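Local coordinates for protein aspartokinase (Synechocystis, PDB 3L76) that probably catalyses ATP-dependent phosphorylation of the beta-carboxyl group of aspartate, an early step toward lysine and threonine, and carries ACT domains that bind both amino acids, at residues 458-462 with 512-516; 447-453 with 516-522; 67-71 with 146-150; 156-161 with 214-220; 300-304 with 387-391. All coordinates share one frame; numbering follows the deposited sequence. Where two conformers were deposited one is given.

Contact 1 of 5, residues 458-462 with 512-516. With THR (threonine), chain D.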
# COMPACT_ATOMS: atom_id res chain seq x y z
N MET A 458 -15.75 37.35 -27.34
CA MET A 458 -16.78 36.47 -27.88
C MET A 458 -16.38 35.00 -27.83
O MET A 458 -17.09 34.19 -27.26
CB MET A 458 -17.18 36.91 -29.29
CG MET A 458 -17.76 38.32 -29.34
SD MET A 458 -19.29 38.49 -28.38
CE MET A 458 -18.71 39.37 -26.96
N ALA A 459 -15.23 34.65 -28.41
CA ALA A 459 -14.70 33.29 -28.32
C ALA A 459 -14.49 32.85 -26.87
O ALA A 459 -14.73 31.70 -26.52
CB ALA A 459 -13.39 33.16 -29.10
N ALA A 460 -13.99 33.76 -26.05
CA ALA A 460 -13.81 33.50 -24.63
C ALA A 460 -15.10 33.01 -24.01
O ALA A 460 -15.13 31.98 -23.33
CB ALA A 460 -13.30 34.75 -23.89
N GLN A 461 -16.18 33.74 -24.25
CA GLN A 461 -17.44 33.42 -23.59
C GLN A 461 -18.08 32.11 -24.08
O GLN A 461 -18.71 31.40 -23.31
CB GLN A 461 -18.41 34.62 -23.60
CG GLN A 461 -19.59 34.53 -24.54
CD GLN A 461 -20.41 35.81 -24.52
OE1 GLN A 461 -19.93 36.86 -24.08
NE2 GLN A 461 -21.64 35.74 -25.00
N LEU A 462 -17.85 31.78 -25.35
CA LEU A 462 -18.40 30.56 -25.90
C LEU A 462 -17.63 29.35 -25.39
O LEU A 462 -18.21 28.34 -25.00
CB LEU A 462 -18.35 30.60 -27.43
CG LEU A 462 -19.23 31.66 -28.08
CD1 LEU A 462 -18.76 31.94 -29.48
CD2 LEU A 462 -20.70 31.24 -28.06
N LEU A 512 -26.58 31.34 -25.55
CA LEU A 512 -25.61 32.42 -25.60
C LEU A 512 -25.65 33.25 -26.87
O LEU A 512 -25.16 34.36 -26.90
CB LEU A 512 -24.18 31.90 -25.36
CG LEU A 512 -23.82 31.52 -23.92
CD1 LEU A 512 -24.62 30.31 -23.48
CD2 LEU A 512 -22.34 31.24 -23.80
N ILE A 513 -26.23 32.69 -27.93
CA ILE A 513 -26.31 33.40 -29.20
C ILE A 513 -27.70 34.00 -29.46
O ILE A 513 -27.91 34.63 -30.49
CB ILE A 513 -25.94 32.49 -30.38
CG1 ILE A 513 -26.99 31.41 -30.56
CG2 ILE A 513 -24.58 31.85 -30.15
CD1 ILE A 513 -26.72 30.49 -31.71
N LYS A 514 -28.62 33.83 -28.51
CA LYS A 514 -30.04 34.13 -28.75
C LYS A 514 -30.32 35.57 -29.20
O LYS A 514 -31.36 35.83 -29.81
CB LYS A 514 -30.89 33.75 -27.53
N ASP A 515 -29.40 36.49 -28.91
CA ASP A 515 -29.50 37.85 -29.45
C ASP A 515 -28.24 38.30 -30.20
O ASP A 515 -27.81 39.44 -30.06
CB ASP A 515 -29.87 38.87 -28.37
CG ASP A 515 -29.91 38.27 -26.99
OD1 ASP A 515 -28.84 38.10 -26.38
OD2 ASP A 515 -31.03 37.98 -26.51
N TRP A 516 -27.66 37.38 -30.96
CA TRP A 516 -26.67 37.75 -31.96
C TRP A 516 -27.37 37.71 -33.32
O TRP A 516 -27.90 36.67 -33.69
CB TRP A 516 -25.48 36.78 -31.96
CG TRP A 516 -24.60 36.88 -30.76
CD1 TRP A 516 -24.66 37.81 -29.77
CD2 TRP A 516 -23.50 36.02 -30.44
NE1 TRP A 516 -23.68 37.58 -28.84
CE2 TRP A 516 -22.95 36.49 -29.22
CE3 TRP A 516 -22.94 34.91 -31.06
CZ2 TRP A 516 -21.86 35.87 -28.62
CZ3 TRP A 516 -21.85 34.29 -30.44
CH2 TRP A 516 -21.33 34.77 -29.23
N THR D . -13.04 38.25 -32.64
CA THR D . -13.75 37.45 -31.64
C THR D . -12.96 37.45 -30.34
O THR D . -11.81 37.93 -30.30
CB THR D . -13.95 35.99 -32.09
OG1 THR D . -12.66 35.38 -32.32
CG2 THR D . -14.80 35.93 -33.37
OXT THR D . -13.48 36.97 -29.32
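Helix 458-462 and the turn 512-516 meet without a shared hydrogen bond; the nearest alpha carbons, CA of Leu462 and CA of Leu512, are 7.5 Å apart. The gap is filled by Trp516, whose backbone N donates to Ile513 O to close the turn and whose indole reaches for the helix. Large and flat, it can touch three helix residues at once. Leu462 meets its outer end, CD2 lying 3.8 Å from CH2 of Trp516 while CD1 sits in plane at the ring edge. Met458 forms a Met-aromatic contact: its chain bends at chi2 (-62°) and again at chi3, which carries SD alongside the indole, 3.7 Å from CZ2 of Trp516, in an oblique approach. Gln461 and the indole approach each other from opposite directions, the extended amide placing NE2 3.6 Å from CZ2 of Trp516, oblique to the ring, with the two planes 36° apart. Leu512 sets CD2 3.7 Å from the carbonyl O of Gln461. This is the first helix of an ACT domain, packed against the loop that leads into strand 520-533; at its N-terminus Ala459 N donates to OXT of the bound threonine (3.0 Å), the small alanine leaving room for the ligand. Val452 of strand 437-453 packs against Met458 and Leu462, Ile449 of that strand touches Ile513, and Phe376 of helix 371-381 covers Ala459 and Ala460.

Contact 2 of 5, residues 447-453 with 516-522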
# COMPACT_ATOMS: atom_id res chain seq x y z
N ILE A 447 -18.97 21.15 -34.86
CA ILE A 447 -19.99 22.09 -34.45
C ILE A 447 -19.55 23.49 -34.82
O ILE A 447 -18.47 23.94 -34.42
CB ILE A 447 -20.26 22.04 -32.93
CG1 ILE A 447 -20.61 20.63 -32.50
CG2 ILE A 447 -21.39 23.01 -32.56
CD1 ILE A 447 -20.94 20.53 -31.03
N ALA A 448 -20.37 24.19 -35.59
CA ALA A 448 -20.03 25.53 -36.01
C ALA A 448 -21.02 26.50 -35.45
O ALA A 448 -22.22 26.25 -35.41
CB ALA A 448 -19.98 25.64 -37.52
N ILE A 449 -20.50 27.63 -35.01
CA ILE A 449 -21.37 28.70 -34.60
C ILE A 449 -21.26 29.87 -35.59
O ILE A 449 -20.25 30.56 -35.66
CB ILE A 449 -21.21 29.00 -33.08
CG1 ILE A 449 -21.21 30.48 -32.80
CG2 ILE A 449 -20.00 28.27 -32.47
CD1 ILE A 449 -22.59 31.09 -32.91
N ARG A 450 -22.30 30.03 -36.40
CA ARG A 450 -22.35 31.04 -37.46
C ARG A 450 -22.48 32.45 -36.88
O ARG A 450 -23.26 32.69 -35.96
CB ARG A 450 -23.53 30.79 -38.40
CG ARG A 450 -23.55 29.46 -39.16
CD ARG A 450 -22.68 29.48 -40.38
NE ARG A 450 -22.85 28.29 -41.20
CZ ARG A 450 -22.08 27.99 -42.24
NH1 ARG A 450 -21.09 28.80 -42.57
NH2 ARG A 450 -22.29 26.88 -42.94
N HIS A 451 -21.71 33.39 -37.42
CA HIS A 451 -21.91 34.81 -37.15
C HIS A 451 -21.59 35.29 -35.74
O HIS A 451 -22.40 35.97 -35.12
CB HIS A 451 -23.33 35.24 -37.54
CG HIS A 451 -23.56 35.25 -39.01
ND1 HIS A 451 -22.55 35.47 -39.92
CD2 HIS A 451 -24.68 35.06 -39.74
CE1 HIS A 451 -23.04 35.42 -41.14
NE2 HIS A 451 -24.34 35.18 -41.06
N VAL A 452 -20.41 34.95 -35.24
CA VAL A 452 -19.98 35.45 -33.95
C VAL A 452 -19.50 36.87 -34.16
O VAL A 452 -18.67 37.12 -35.05
CB VAL A 452 -18.84 34.57 -33.34
CG1 VAL A 452 -18.33 35.16 -32.04
CG2 VAL A 452 -19.30 33.15 -33.12
N PRO A 453 -20.03 37.81 -33.37
CA PRO A 453 -19.58 39.21 -33.44
C PRO A 453 -18.06 39.29 -33.33
O PRO A 453 -17.48 38.74 -32.39
CB PRO A 453 -20.23 39.85 -32.21
CG PRO A 453 -21.45 39.02 -31.95
CD PRO A 453 -21.05 37.61 -32.33
N TRP A 516 -27.66 37.38 -30.96
CA TRP A 516 -26.67 37.75 -31.96
C TRP A 516 -27.37 37.71 -33.32
O TRP A 516 -27.90 36.67 -33.69
CB TRP A 516 -25.48 36.78 -31.96
CG TRP A 516 -24.60 36.88 -30.76
CD1 TRP A 516 -24.66 37.81 -29.77
CD2 TRP A 516 -23.50 36.02 -30.44
NE1 TRP A 516 -23.68 37.58 -28.84
CE2 TRP A 516 -22.95 36.49 -29.22
CE3 TRP A 516 -22.94 34.91 -31.06
CZ2 TRP A 516 -21.86 35.87 -28.62
CZ3 TRP A 516 -21.85 34.29 -30.44
CH2 TRP A 516 -21.33 34.77 -29.23
N LEU A 517 -27.39 38.82 -34.04
CA LEU A 517 -28.03 38.86 -35.35
C LEU A 517 -27.58 37.70 -36.24
O LEU A 517 -26.39 37.56 -36.52
CB LEU A 517 -27.73 40.19 -36.05
CG LEU A 517 -28.59 40.68 -37.23
CD1 LEU A 517 -27.81 41.49 -38.28
CD2 LEU A 517 -29.61 39.69 -37.85
N ASP A 518 -28.52 36.87 -36.68
CA ASP A 518 -28.23 35.77 -37.60
C ASP A 518 -27.26 34.71 -37.08
O ASP A 518 -26.75 33.91 -37.87
CB ASP A 518 -27.69 36.31 -38.93
CG ASP A 518 -28.74 37.04 -39.73
OD1 ASP A 518 -28.35 37.91 -40.55
OD2 ASP A 518 -29.94 36.76 -39.55
N ALA A 519 -26.99 34.69 -35.78
CA ALA A 519 -26.15 33.64 -35.23
C ALA A 519 -26.88 32.31 -35.33
O ALA A 519 -28.09 32.27 -35.47
CB ALA A 519 -25.78 33.95 -33.79
N ALA A 520 -26.15 31.21 -35.27
CA ALA A 520 -26.76 29.91 -35.40
C ALA A 520 -25.78 28.82 -35.01
O ALA A 520 -24.57 29.02 -35.11
CB ALA A 520 -27.24 29.70 -36.83
N ILE A 521 -26.31 27.68 -34.58
CA ILE A 521 -25.48 26.54 -34.22
C ILE A 521 -25.86 25.37 -35.09
O ILE A 521 -27.02 25.00 -35.17
CB ILE A 521 -25.64 26.13 -32.75
CG1 ILE A 521 -25.09 27.22 -31.84
CG2 ILE A 521 -24.90 24.82 -32.46
CD1 ILE A 521 -25.22 26.88 -30.41
N VAL A 522 -24.87 24.79 -35.76
CA VAL A 522 -25.11 23.64 -36.61
C VAL A 522 -24.09 22.55 -36.32
O VAL A 522 -22.89 22.80 -36.34
CB VAL A 522 -25.10 24.03 -38.11
CG1 VAL A 522 -24.00 25.04 -38.41
CG2 VAL A 522 -24.96 22.78 -38.98
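Ala448 and Val522 form a hydrogen-bonded antiparallel pair, with Ala448 N reaching Val522 O at 3.0 Å and Val522 N returning to Ala448 O at the same length, both bonds nearly straight. Two residues on, Arg450 N donates to Ala520 O (2.8 Å, bent to 143°), while the return bond from Ala520 N to Arg450 O is weak at 3.3 Å. Between them Ile449 and Ile521 are a non-hydrogen-bonded pair; the backbone of Ile449 is hydrogen-bonded to Ile493 of the strand on its other side. This is the order expected of an ACT domain, a beta-alpha-beta-beta-alpha-beta fold in which the first strand, 437-453, runs between the last, 520-533, and the third, 490-498. The turn leading into the last strand is a type II beta turn, closed by Ala519 N donating to Trp516 O (3.0 Å). Pro453 lays CD over one indole face of Trp516, 3.6 Å from the centroid of its six-membered ring, a CH-pi contact suited to a rigid, flat-sided proline. Ile449 CD1 approaches the edge of that ring. Val452, with CG1 anti to its backbone N (chi1 176°) and CG2 beside it, lays both methyls against CZ3 of Trp516 and also touches the bound threonine. His451 and Asp518 run side by side, with the Asp518 carbonyl O at the CD2 edge of the imidazole. Arg450 satisfies its guanidinium elsewhere: NH1 donates to His307 O and forms a salt bridge with Asp492, whose OD1 also accepts from His451 N.

Contact 3 of 5, residues 67-71 with 146-150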
# COMPACT_ATOMS: atom_id res chain seq x y z
N ASP A 67 -4.39 8.58 -4.30
CA ASP A 67 -2.95 8.52 -4.57
C ASP A 67 -2.25 7.46 -3.72
O ASP A 67 -1.50 6.63 -4.25
CB ASP A 67 -2.30 9.89 -4.36
CG ASP A 67 -2.50 10.83 -5.54
OD1 ASP A 67 -2.25 10.39 -6.69
OD2 ASP A 67 -2.89 11.99 -5.32
N MET A 68 -2.50 7.50 -2.41
CA MET A 68 -2.01 6.46 -1.50
C MET A 68 -2.41 5.08 -2.02
O MET A 68 -1.56 4.22 -2.27
CB MET A 68 -2.57 6.66 -0.08
CG MET A 68 -2.26 5.49 0.87
SD MET A 68 -2.89 5.70 2.56
CE MET A 68 -4.47 6.49 2.22
N LEU A 69 -3.72 4.89 -2.19
CA LEU A 69 -4.25 3.62 -2.68
C LEU A 69 -3.49 3.14 -3.91
O LEU A 69 -2.95 2.03 -3.94
CB LEU A 69 -5.73 3.77 -2.99
CG LEU A 69 -6.56 2.50 -3.06
CD1 LEU A 69 -7.99 2.87 -3.38
CD2 LEU A 69 -6.01 1.56 -4.12
N LEU A 70 -3.44 3.99 -4.93
CA LEU A 70 -2.82 3.64 -6.20
C LEU A 70 -1.31 3.42 -6.06
O LEU A 70 -0.70 2.68 -6.83
CB LEU A 70 -3.15 4.70 -7.27
CG LEU A 70 -4.48 4.53 -8.02
CD1 LEU A 70 -5.71 4.79 -7.15
CD2 LEU A 70 -4.51 5.42 -9.26
N SER A 71 -0.73 4.07 -5.06
CA SER A 71 0.70 3.92 -4.77
C SER A 71 1.08 2.51 -4.33
O SER A 71 2.24 2.11 -4.48
CB SER A 71 1.13 4.91 -3.70
OG SER A 71 2.20 4.37 -2.93
N GLU A 146 3.15 10.17 3.10
CA GLU A 146 4.47 9.52 3.10
C GLU A 146 4.85 8.89 1.75
O GLU A 146 6.01 8.95 1.34
CB GLU A 146 4.60 8.51 4.25
CG GLU A 146 4.57 9.14 5.64
CD GLU A 146 5.82 9.95 5.97
OE1 GLU A 146 6.80 9.92 5.18
OE2 GLU A 146 5.84 10.62 7.02
N ILE A 147 3.89 8.26 1.07
CA ILE A 147 4.10 7.72 -0.27
C ILE A 147 2.87 7.92 -1.17
O ILE A 147 1.77 7.47 -0.86
CB ILE A 147 4.47 6.21 -0.27
CG1 ILE A 147 5.40 5.86 0.90
CG2 ILE A 147 5.13 5.83 -1.59
CD1 ILE A 147 5.73 4.40 0.98
N THR A 148 3.07 8.61 -2.29
CA THR A 148 2.03 8.75 -3.30
C THR A 148 2.63 8.67 -4.69
O THR A 148 3.83 8.82 -4.88
CB THR A 148 1.29 10.09 -3.18
OG1 THR A 148 2.23 11.18 -3.30
CG2 THR A 148 0.57 10.18 -1.84
N THR A 149 1.76 8.44 -5.67
CA THR A 149 2.19 8.42 -7.06
C THR A 149 1.76 9.71 -7.74
O THR A 149 1.09 10.55 -7.12
CB THR A 149 1.59 7.21 -7.78
OG1 THR A 149 0.16 7.27 -7.70
CG2 THR A 149 2.08 5.93 -7.14
N LEU A 150 2.16 9.88 -9.00
CA LEU A 150 1.86 11.12 -9.73
C LEU A 150 0.58 11.03 -10.56
O LEU A 150 0.16 12.02 -11.16
CB LEU A 150 3.03 11.51 -10.64
CG LEU A 150 4.39 11.69 -9.98
CD1 LEU A 150 5.45 12.04 -11.01
CD2 LEU A 150 4.31 12.75 -8.90
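Ile147 opens the contact by resting its CG2 methyl 3.5 Å from OG of Ser71, where the end of strand 145-148 packs against helix 63-87 in the amino acid kinase fold, an alpha/beta domain with helices packed around a mixed sheet. CG1 lies beside the backbone N (chi1 -39°), leaving CG2 roughly anti to it, and at the subunit interface the side chain meets Ile147 of the second subunit. OG of Ser71 is hydrogen-bonded to NE2 of Gln75 in the same helix; its contact with the methyl is plain packing. Thr148 follows, in the nearest pair of alpha carbons: its CA lies 5.0 Å from CA of Met68. Such nearness is possible because the side chain of Met68 leaves its CA away from 146-150; it packs on Ser94 of the second subunit. The beta-branched Thr148 packs its CB 3.8 Å from CB of Asp67, and the strand backbone at Thr148 is paired with Phe136 of the neighbouring strand. In Thr149, OG1 stands between the backbone N and the carbonyl carbon (chi1 58°), which swings CG2 over the helix onto Ser71, 3.4 Å from its CA and 3.7 Å from its CB. Leu150 points away from helix 63-87 and packs on Thr157 and Ser158 of helix 154-166. Beside Thr149, OD1 of Asp67 stands 3.4 Å from O of Thr149, two acceptors with no hydrogen bond between them.

Contact 4 of 5, residues 156-161 with 214-220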
# COMPACT_ATOMS: atom_id res chain seq x y z
N ASP A 156 5.86 7.08 -16.58
CA ASP A 156 6.65 7.70 -17.65
C ASP A 156 7.30 9.01 -17.21
O ASP A 156 8.49 9.26 -17.46
CB ASP A 156 5.75 8.02 -18.85
CG ASP A 156 5.16 6.79 -19.48
OD1 ASP A 156 5.74 5.70 -19.31
OD2 ASP A 156 4.12 6.92 -20.15
N THR A 157 6.50 9.86 -16.58
CA THR A 157 6.97 11.17 -16.16
C THR A 157 8.02 11.06 -15.07
O THR A 157 9.00 11.79 -15.09
CB THR A 157 5.82 12.06 -15.66
OG1 THR A 157 5.08 12.57 -16.79
CG2 THR A 157 6.37 13.21 -14.81
N SER A 158 7.80 10.15 -14.12
CA SER A 158 8.77 9.93 -13.05
C SER A 158 10.10 9.54 -13.66
O SER A 158 11.14 10.08 -13.31
CB SER A 158 8.31 8.84 -12.08
OG SER A 158 7.14 9.24 -11.37
N ALA A 159 10.05 8.61 -14.60
CA ALA A 159 11.26 8.08 -15.22
C ALA A 159 12.08 9.18 -15.87
O ALA A 159 13.28 9.31 -15.63
CB ALA A 159 10.92 7.01 -16.22
N VAL A 160 11.43 9.97 -16.71
CA VAL A 160 12.11 11.07 -17.38
C VAL A 160 12.64 12.09 -16.39
O VAL A 160 13.81 12.47 -16.47
CB VAL A 160 11.21 11.74 -18.46
CG1 VAL A 160 11.84 13.02 -18.95
CG2 VAL A 160 10.98 10.79 -19.64
N ALA A 161 11.79 12.54 -15.46
CA ALA A 161 12.22 13.47 -14.40
C ALA A 161 13.46 12.96 -13.65
O ALA A 161 14.32 13.74 -13.26
CB ALA A 161 11.10 13.74 -13.43
N HIS A 214 3.24 8.79 -22.39
CA HIS A 214 2.53 9.99 -21.99
C HIS A 214 3.21 11.26 -22.51
O HIS A 214 4.39 11.51 -22.26
CB HIS A 214 2.31 10.00 -20.47
CG HIS A 214 1.25 9.05 -20.02
ND1 HIS A 214 1.51 7.73 -19.71
CD2 HIS A 214 -0.09 9.22 -19.84
CE1 HIS A 214 0.38 7.14 -19.35
NE2 HIS A 214 -0.60 8.02 -19.42
N PRO A 215 2.45 12.06 -23.27
CA PRO A 215 2.96 13.30 -23.87
C PRO A 215 3.77 14.18 -22.91
O PRO A 215 4.79 14.73 -23.33
CB PRO A 215 1.68 14.01 -24.34
CG PRO A 215 0.80 12.88 -24.72
CD PRO A 215 1.07 11.78 -23.72
N ARG A 216 3.33 14.30 -21.65
CA ARG A 216 4.01 15.15 -20.68
C ARG A 216 5.46 14.73 -20.49
O ARG A 216 6.34 15.56 -20.25
CB ARG A 216 3.28 15.15 -19.33
CG ARG A 216 3.98 15.94 -18.22
CD ARG A 216 3.11 17.07 -17.70
NE ARG A 216 1.70 16.76 -17.86
CZ ARG A 216 0.71 17.65 -17.71
NH1 ARG A 216 0.97 18.90 -17.38
NH2 ARG A 216 -0.55 17.26 -17.89
N ALA A 217 5.71 13.43 -20.62
CA ALA A 217 7.04 12.88 -20.43
C ALA A 217 7.97 13.13 -21.63
O ALA A 217 9.16 13.45 -21.47
CB ALA A 217 6.94 11.39 -20.11
N VAL A 218 7.43 12.97 -22.83
CA VAL A 218 8.23 13.28 -24.01
C VAL A 218 8.58 14.78 -24.03
O VAL A 218 9.66 15.15 -24.46
CB VAL A 218 7.58 12.79 -25.33
CG1 VAL A 218 6.10 13.02 -25.30
CG2 VAL A 218 8.19 13.49 -26.52
N GLU A 219 7.67 15.61 -23.51
CA GLU A 219 7.90 17.04 -23.42
C GLU A 219 8.95 17.41 -22.36
O GLU A 219 9.71 18.37 -22.52
CB GLU A 219 6.59 17.78 -23.16
CG GLU A 219 6.73 19.27 -22.85
CD GLU A 219 5.38 19.94 -22.73
OE1 GLU A 219 4.80 20.34 -23.78
OE2 GLU A 219 4.87 20.03 -21.59
N ILE A 220 9.00 16.65 -21.27
CA ILE A 220 10.03 16.87 -20.26
C ILE A 220 11.37 16.47 -20.85
O ILE A 220 12.33 17.22 -20.74
CB ILE A 220 9.73 16.13 -18.96
CG1 ILE A 220 8.62 16.85 -18.20
CG2 ILE A 220 10.97 16.08 -18.07
CD1 ILE A 220 7.93 15.96 -17.19
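Asp156 and His214 cross at about a right angle, their carboxylate and imidazole planes 49° apart. The ring turns its edge to the acid: ND1 of His214 donates to OD2 of Asp156 at 2.8 Å, the oxygen lying in the ring plane while the donor stands above the carboxylate plane, 37° out of it. His214 was modelled in two conformers, so the ring bond is certain only for the one described. A weak second bond, from His214 N to the same OD2 of Asp156 (3.0 Å), ties the carboxylate to the N-cap position of helix 215-220, while OD1 makes a long, weak ion pair with Lys7 NZ. Beyond this pair, the two helix segments run almost parallel, 11° apart and 8.4 Å between axes. Ala217 makes this closeness possible: its single methyl points at the other helix, and its CA is 4.6 Å from CA of Thr157. Val160 turns CG1, anti to its backbone N, obliquely onto CG2 of Ile220. Thr157 turns two ways, CG2 to CD1 of Ile220 (4.0 Å) and OG1 to CG of Arg216. Were Asp156 replaced by a leucine, N and ND1 of His214 would probably lose their shared acceptor, leaving the ring free to turn. The chemistry is thus divided: a polar clasp holds the start of one helix, and small or branched side chains zip the rest within this kinase domain.

Contact 5 of 5, residues 300-304 with 387-391. With THR (threonine), chain C; LYS (lysine), chain E.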
# COMPACT_ATOMS: atom_id res chain seq x y z
N ASP A 300 3.35 28.88 -43.89
CA ASP A 300 3.15 28.59 -42.48
C ASP A 300 1.72 28.17 -42.15
O ASP A 300 1.39 27.00 -42.25
CB ASP A 300 3.52 29.79 -41.62
CG ASP A 300 3.36 29.51 -40.13
OD1 ASP A 300 3.43 28.32 -39.77
OD2 ASP A 300 3.17 30.45 -39.33
N LEU A 301 0.88 29.12 -41.73
CA LEU A 301 -0.52 28.84 -41.42
C LEU A 301 -1.36 28.52 -42.66
O LEU A 301 -1.28 29.19 -43.69
CB LEU A 301 -1.15 30.01 -40.67
CG LEU A 301 -0.87 30.20 -39.18
CD1 LEU A 301 -1.22 31.61 -38.75
CD2 LEU A 301 -1.62 29.17 -38.33
N ILE A 302 -2.18 27.48 -42.56
CA ILE A 302 -3.27 27.27 -43.49
C ILE A 302 -4.57 27.09 -42.69
O ILE A 302 -4.71 26.16 -41.89
CB ILE A 302 -3.03 26.07 -44.43
CG1 ILE A 302 -1.69 26.21 -45.14
CG2 ILE A 302 -4.19 25.93 -45.44
CD1 ILE A 302 -1.40 25.08 -46.10
N ILE A 303 -5.50 28.01 -42.91
CA ILE A 303 -6.76 28.00 -42.17
C ILE A 303 -7.97 27.98 -43.12
O ILE A 303 -8.15 28.84 -43.97
CB ILE A 303 -6.85 29.22 -41.22
CG1 ILE A 303 -5.58 29.32 -40.37
CG2 ILE A 303 -8.11 29.16 -40.36
CD1 ILE A 303 -5.61 30.44 -39.34
N GLN A 304 -8.79 26.95 -42.98
CA GLN A 304 -10.04 26.90 -43.69
C GLN A 304 -11.16 26.43 -42.78
O GLN A 304 -11.22 25.26 -42.41
CB GLN A 304 -9.94 25.99 -44.91
CG GLN A 304 -11.23 25.91 -45.71
CD GLN A 304 -11.16 24.89 -46.81
OE1 GLN A 304 -10.30 24.97 -47.72
NE2 GLN A 304 -12.03 23.90 -46.74
N GLU A 387 -8.43 37.44 -34.64
CA GLU A 387 -8.82 37.47 -36.03
C GLU A 387 -8.97 36.07 -36.59
O GLU A 387 -10.01 35.72 -37.11
CB GLU A 387 -7.82 38.29 -36.86
CG GLU A 387 -7.72 39.73 -36.41
CD GLU A 387 -6.86 40.59 -37.32
OE1 GLU A 387 -6.52 40.14 -38.43
OE2 GLU A 387 -6.53 41.72 -36.90
N MET A 388 -7.93 35.27 -36.46
CA MET A 388 -7.99 33.90 -36.90
C MET A 388 -7.55 32.91 -35.81
O MET A 388 -6.85 33.29 -34.87
CB MET A 388 -7.12 33.73 -38.15
CG MET A 388 -7.65 34.49 -39.35
SD MET A 388 -7.00 33.84 -40.91
CE MET A 388 -5.29 34.34 -40.80
N ILE A 389 -7.94 31.65 -35.96
CA ILE A 389 -7.62 30.60 -35.01
C ILE A 389 -7.32 29.28 -35.67
O ILE A 389 -8.05 28.85 -36.57
CB ILE A 389 -8.76 30.36 -33.96
CG1 ILE A 389 -9.15 31.66 -33.26
CG2 ILE A 389 -8.33 29.33 -32.89
CD1 ILE A 389 -10.39 31.53 -32.40
N SER A 390 -6.27 28.61 -35.20
CA SER A 390 -5.86 27.32 -35.73
C SER A 390 -5.26 26.45 -34.63
O SER A 390 -4.30 26.86 -33.94
CB SER A 390 -4.83 27.52 -36.85
OG SER A 390 -4.46 26.29 -37.44
N THR A 391 -5.83 25.26 -34.45
CA THR A 391 -5.30 24.30 -33.49
C THR A 391 -4.52 23.14 -34.11
O THR A 391 -4.81 22.67 -35.21
CB THR A 391 -6.39 23.72 -32.57
OG1 THR A 391 -7.42 23.12 -33.36
CG2 THR A 391 -6.96 24.81 -31.69
N THR C . -13.34 21.79 -50.66
CA THR C . -12.19 22.31 -51.41
C THR C . -11.19 21.21 -51.76
O THR C . -11.37 20.04 -51.35
CB THR C . -11.47 23.45 -50.67
OG1 THR C . -10.96 22.98 -49.42
CG2 THR C . -12.46 24.58 -50.40
OXT THR C . -10.21 21.46 -52.47
N LYS E . 5.50 24.72 -44.95
CA LYS E . 4.81 23.62 -45.61
C LYS E . 4.38 24.04 -47.02
O LYS E . 4.57 25.20 -47.42
CB LYS E . 3.61 23.13 -44.79
CG LYS E . 2.58 24.22 -44.43
CD LYS E . 1.41 23.64 -43.60
CE LYS E . 1.81 23.39 -42.15
NZ LYS E . 2.37 24.64 -41.53
OXT LYS E . 3.87 23.24 -47.80
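Ile303 sets CG1 anti to its carbonyl carbon (chi1 -50°) and extends its chain at chi2, which throws CD1 across to CB of Met388, 3.8 Å away. This joins two ACT domains of the regulatory part, strand 302-303 of one against strand 388-391 of the next, purely by packing. CD1 of Ile303 also touches CB of Ser390 at 3.9 Å, and CG2 of Ile303 meets the carbonyl O of Ile389 at 3.8 Å; SD of Met388 also lies near that CD1 methyl, and the bend at chi3 brings CE close to it too. Leu301 adds CD2 against CB of Ser390, 3.9 Å away. A serine suits this crowded place, being small, with its hydroxyl bonded to Thr563 O. Glu387 and Met388 both face Val399 in a classic beta bulge at the start of strand 388-391. At the ends of 300-304 two effectors are held. With chi1 at 180° and chi2 also extended, Gln304 reaches the bound threonine, whose OG1 donates to OE1 of Gln304 (2.7 Å), while NE2 returns a weak bond to that OG1 (3.0 Å) and serves Ile558 O and Glu559 O as well. A leucine here would probably leave the threonine hydroxyl and those two carbonyls without their amide partner. Asp300 keeps its carboxylate for Lys357 and Gln270, and offers its backbone instead: NZ of the bound lysine donates to Asp300 O at 2.7 Å.

Along the chain the order is contact 3, contact 4, contact 5, then contact 2, which encloses contact 1. Contacts 3 and 4 belong to the kinase domain, centres 18 Å apart, and touch where strand 145-148 leads on to helix 154-166; contact 3 also faces the second subunit. Contacts 1 and 2, centres 8 Å apart, share Trp516 and build one ACT domain. Contact 5, its centre 21 Å from that of contact 1 and 19 Å from that of contact 2, joins two other ACT domains. Contacts 4 and 5 have centres 29 Å apart, on opposite sides of the chain's centre; this division is consistent with regulation of the kinase by ligands bound elsewhere.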